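Local coordinates for protein flavodoxin (Methanosarcina acetivorans C2A, PDB 5WID) that binds flavin mononucleotide and probably serves as a small electron-transfer protein, at residues Glu129-Arg132 with Leu133-Ile137. Residues are numbered along the deposited sequence; the frame is centred on the assembly and turned at random.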
ATOM      1  N   GLU A 129      -5.001   7.220 -11.420  1.00 14.18           N
ATOM      2  CA  GLU A 129      -3.925   6.226 -11.406  1.00 15.36           C
ATOM      3  C   GLU A 129      -4.037   5.329 -10.186  1.00 15.42           C
ATOM      4  O   GLU A 129      -3.843   4.111 -10.280  1.00 15.22           O
ATOM      5  CB  GLU A 129      -2.543   6.889 -11.396  1.00 16.58           C
ATOM      6  CG  GLU A 129      -2.308   7.893 -12.477  1.00 20.08           C
ATOM      7  CD  GLU A 129      -1.882   7.255 -13.776  1.00 25.53           C
ATOM      8  OE1 GLU A 129      -1.729   6.008 -13.820  1.00 23.40           O
ATOM      9  OE2 GLU A 129      -1.697   8.012 -14.748  1.00 26.56           O
ATOM     10  N   CYS A 130      -4.302   5.932  -9.022  1.00 13.97           N
ATOM     11  CA  CYS A 130      -4.456   5.175  -7.787  1.00 12.57           C
ATOM     12  C   CYS A 130      -5.626   4.209  -7.883  1.00 12.92           C
ATOM     13  O   CYS A 130      -5.510   3.036  -7.509  1.00 14.72           O
ATOM     14  CB  CYS A 130      -4.649   6.139  -6.613  1.00 12.86           C
ATOM     15  SG  CYS A 130      -3.179   7.165  -6.297  1.00 14.62           S
ATOM     16  N   LYS A 131      -6.770   4.691  -8.378  1.00 14.58           N
ATOM     17  CA  LYS A 131      -7.925   3.816  -8.569  1.00 14.10           C
ATOM     18  C   LYS A 131      -7.590   2.626  -9.465  1.00 15.69           C
ATOM     19  O   LYS A 131      -8.028   1.498  -9.200  1.00 16.72           O
ATOM     20  CB  LYS A 131      -9.095   4.615  -9.149  1.00 14.18           C
ATOM     21  CG  LYS A 131     -10.387   3.805  -9.220  1.00 17.71           C
ATOM     22  CD  LYS A 131     -11.566   4.642  -9.704  1.00 23.67           C
ATOM     23  CE  LYS A 131     -12.820   3.779  -9.821  1.00 28.10           C
ATOM     24  NZ  LYS A 131     -13.974   4.585 -10.305  1.00 30.32           N
ATOM     25  N   ARG A 132      -6.831   2.863 -10.538  1.00 13.00           N
ATOM     26  CA  ARG A 132      -6.425   1.784 -11.440  1.00 14.93           C
ATOM     27  C   ARG A 132      -5.559   0.754 -10.718  1.00 13.46           C
ATOM     28  O   ARG A 132      -5.722  -0.449 -10.925  1.00 13.83           O
ATOM     29  CB  ARG A 132      -5.693   2.383 -12.648  1.00 19.46           C
ATOM     30  CG  ARG A 132      -5.036   1.422 -13.658  1.00 23.16           C
ATOM     31  CD  ARG A 132      -5.742   0.093 -13.829  1.00 33.35           C
ATOM     32  NE  ARG A 132      -6.992   0.221 -14.535  1.00 30.60           N
ATOM     33  CZ  ARG A 132      -7.743  -0.812 -14.897  1.00 28.62           C
ATOM     34  NH1 ARG A 132      -7.403  -2.050 -14.572  1.00 27.33           N
ATOM     35  NH2 ARG A 132      -8.861  -0.591 -15.548  1.00 18.82           N
ATOM     36  N   LEU A 133      -4.625   1.199  -9.871  1.00 13.40           N
ATOM     37  CA  LEU A 133      -3.865   0.231  -9.080  1.00 11.73           C
ATOM     38  C   LEU A 133      -4.798  -0.621  -8.223  1.00 13.23           C
ATOM     39  O   LEU A 133      -4.613  -1.839  -8.117  1.00 13.55           O
ATOM     40  CB  LEU A 133      -2.813   0.945  -8.213  1.00 11.02           C
ATOM     41  CG  LEU A 133      -2.048   0.029  -7.246  1.00 13.39           C
ATOM     42  CD1 LEU A 133      -1.277  -1.077  -7.988  1.00 16.74           C
ATOM     43  CD2 LEU A 133      -1.092   0.858  -6.386  1.00 13.82           C
ATOM     44  N   GLY A 134      -5.836  -0.008  -7.644  1.00 12.45           N
ATOM     45  CA  GLY A 134      -6.779  -0.769  -6.838  1.00 15.10           C
ATOM     46  C   GLY A 134      -7.590  -1.755  -7.662  1.00 17.62           C
ATOM     47  O   GLY A 134      -7.794  -2.900  -7.246  1.00 15.40           O
ATOM     48  N   ILE A 135      -8.045  -1.336  -8.848  1.00 14.92           N
ATOM     49  CA  ILE A 135      -8.718  -2.272  -9.752  1.00 15.55           C
ATOM     50  C   ILE A 135      -7.808  -3.455 -10.044  1.00 17.51           C
ATOM     51  O   ILE A 135      -8.232  -4.618  -9.982  1.00 17.97           O
ATOM     52  CB  ILE A 135      -9.146  -1.568 -11.056  1.00 15.43           C
ATOM     53  CG1 ILE A 135     -10.273  -0.564 -10.786  1.00 18.31           C
ATOM     54  CG2 ILE A 135      -9.580  -2.602 -12.109  1.00 17.84           C
ATOM     55  CD1 ILE A 135     -10.513   0.421 -11.946  1.00 19.14           C
ATOM     56  N   ASP A 136      -6.534  -3.174 -10.357  1.00 12.98           N
ATOM     57  CA  ASP A 136      -5.594  -4.249 -10.661  1.00 16.97           C
ATOM     58  C   ASP A 136      -5.417  -5.183  -9.469  1.00 16.36           C
ATOM     59  O   ASP A 136      -5.326  -6.405  -9.640  1.00 16.16           O
ATOM     60  CB  ASP A 136      -4.232  -3.685 -11.085  1.00 13.49           C
ATOM     61  CG  ASP A 136      -4.261  -2.968 -12.432  1.00 16.77           C
ATOM     62  OD1 ASP A 136      -5.239  -3.121 -13.204  1.00 18.60           O
ATOM     63  OD2 ASP A 136      -3.276  -2.246 -12.716  1.00 20.24           O
ATOM     64  N   ILE A 137      -5.333  -4.627  -8.257  1.00 13.55           N
ATOM     65  CA  ILE A 137      -5.215  -5.465  -7.062  1.00 14.12           C
ATOM     66  C   ILE A 137      -6.427  -6.379  -6.935  1.00 18.54           C
ATOM     67  O   ILE A 137      -6.299  -7.583  -6.677  1.00 17.53           O
ATOM     68  CB  ILE A 137      -5.042  -4.597  -5.803  1.00 12.65           C
ATOM     69  CG1 ILE A 137      -3.682  -3.888  -5.800  1.00 12.85           C
ATOM     70  CG2 ILE A 137      -5.168  -5.466  -4.547  1.00 16.31           C
ATOM     71  CD1 ILE A 137      -3.589  -2.804  -4.703  1.00 12.74           C
TER
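Arg132 and Asp136, one turn apart on helix 124-143, form an i to i+4 salt bridge on the outer side of the last helix of the flavodoxin fold, an alpha/beta sandwich with helices packed on both faces of a central parallel sheet. Arg132 NH1 donates to Asp136 OD1 over 2.8 Å, with an N-H...O angle of 160°. The oxygen lies in the guanidinium plane and is approached on its syn side, though from somewhat above the carboxylate plane; the two flat groups are turned 49° apart. NH1 is the nitrogen that reaches OD1, for Arg132 NE stays 4.0 Å from Asp136 OD1. Arginine suits this place because its long, flexible chain can bend forward along the helix: CG stands anti to the backbone N (chi1 173°), and bends at the next two torsions swing the guanidinium toward the aspartate. Without the carboxylate, as with an alanine at this site, Arg132 NH1 is likely to lose its charged mate and the guanidinium to be set freer to turn.

Ile135 supplies the apolar side of the arrangement. Its CG2 sits over one face of the guanidinium, 3.3 Å from Arg132 NH1; an apolar methyl suits that face, leaving the edge to the carboxylate, and the beta-branch carries it there. Its other branch lies against the preceding turn, CG1 being 3.4 Å from Lys131 O.

Leu133 has its CB 3.5 Å from Cys130 O, while its apolar end leads away from residues 129-132, as suits a side chain buried against the sheet. There Leu133 and Cys130 pack on Leu116 of strand 110-119, and Cys130 also meets Met17 and Ala20 of helix 13-27. Beneath the salt bridge, Asp136 N reaches Arg132 O at 2.9 Å, linking the same two residues a second time.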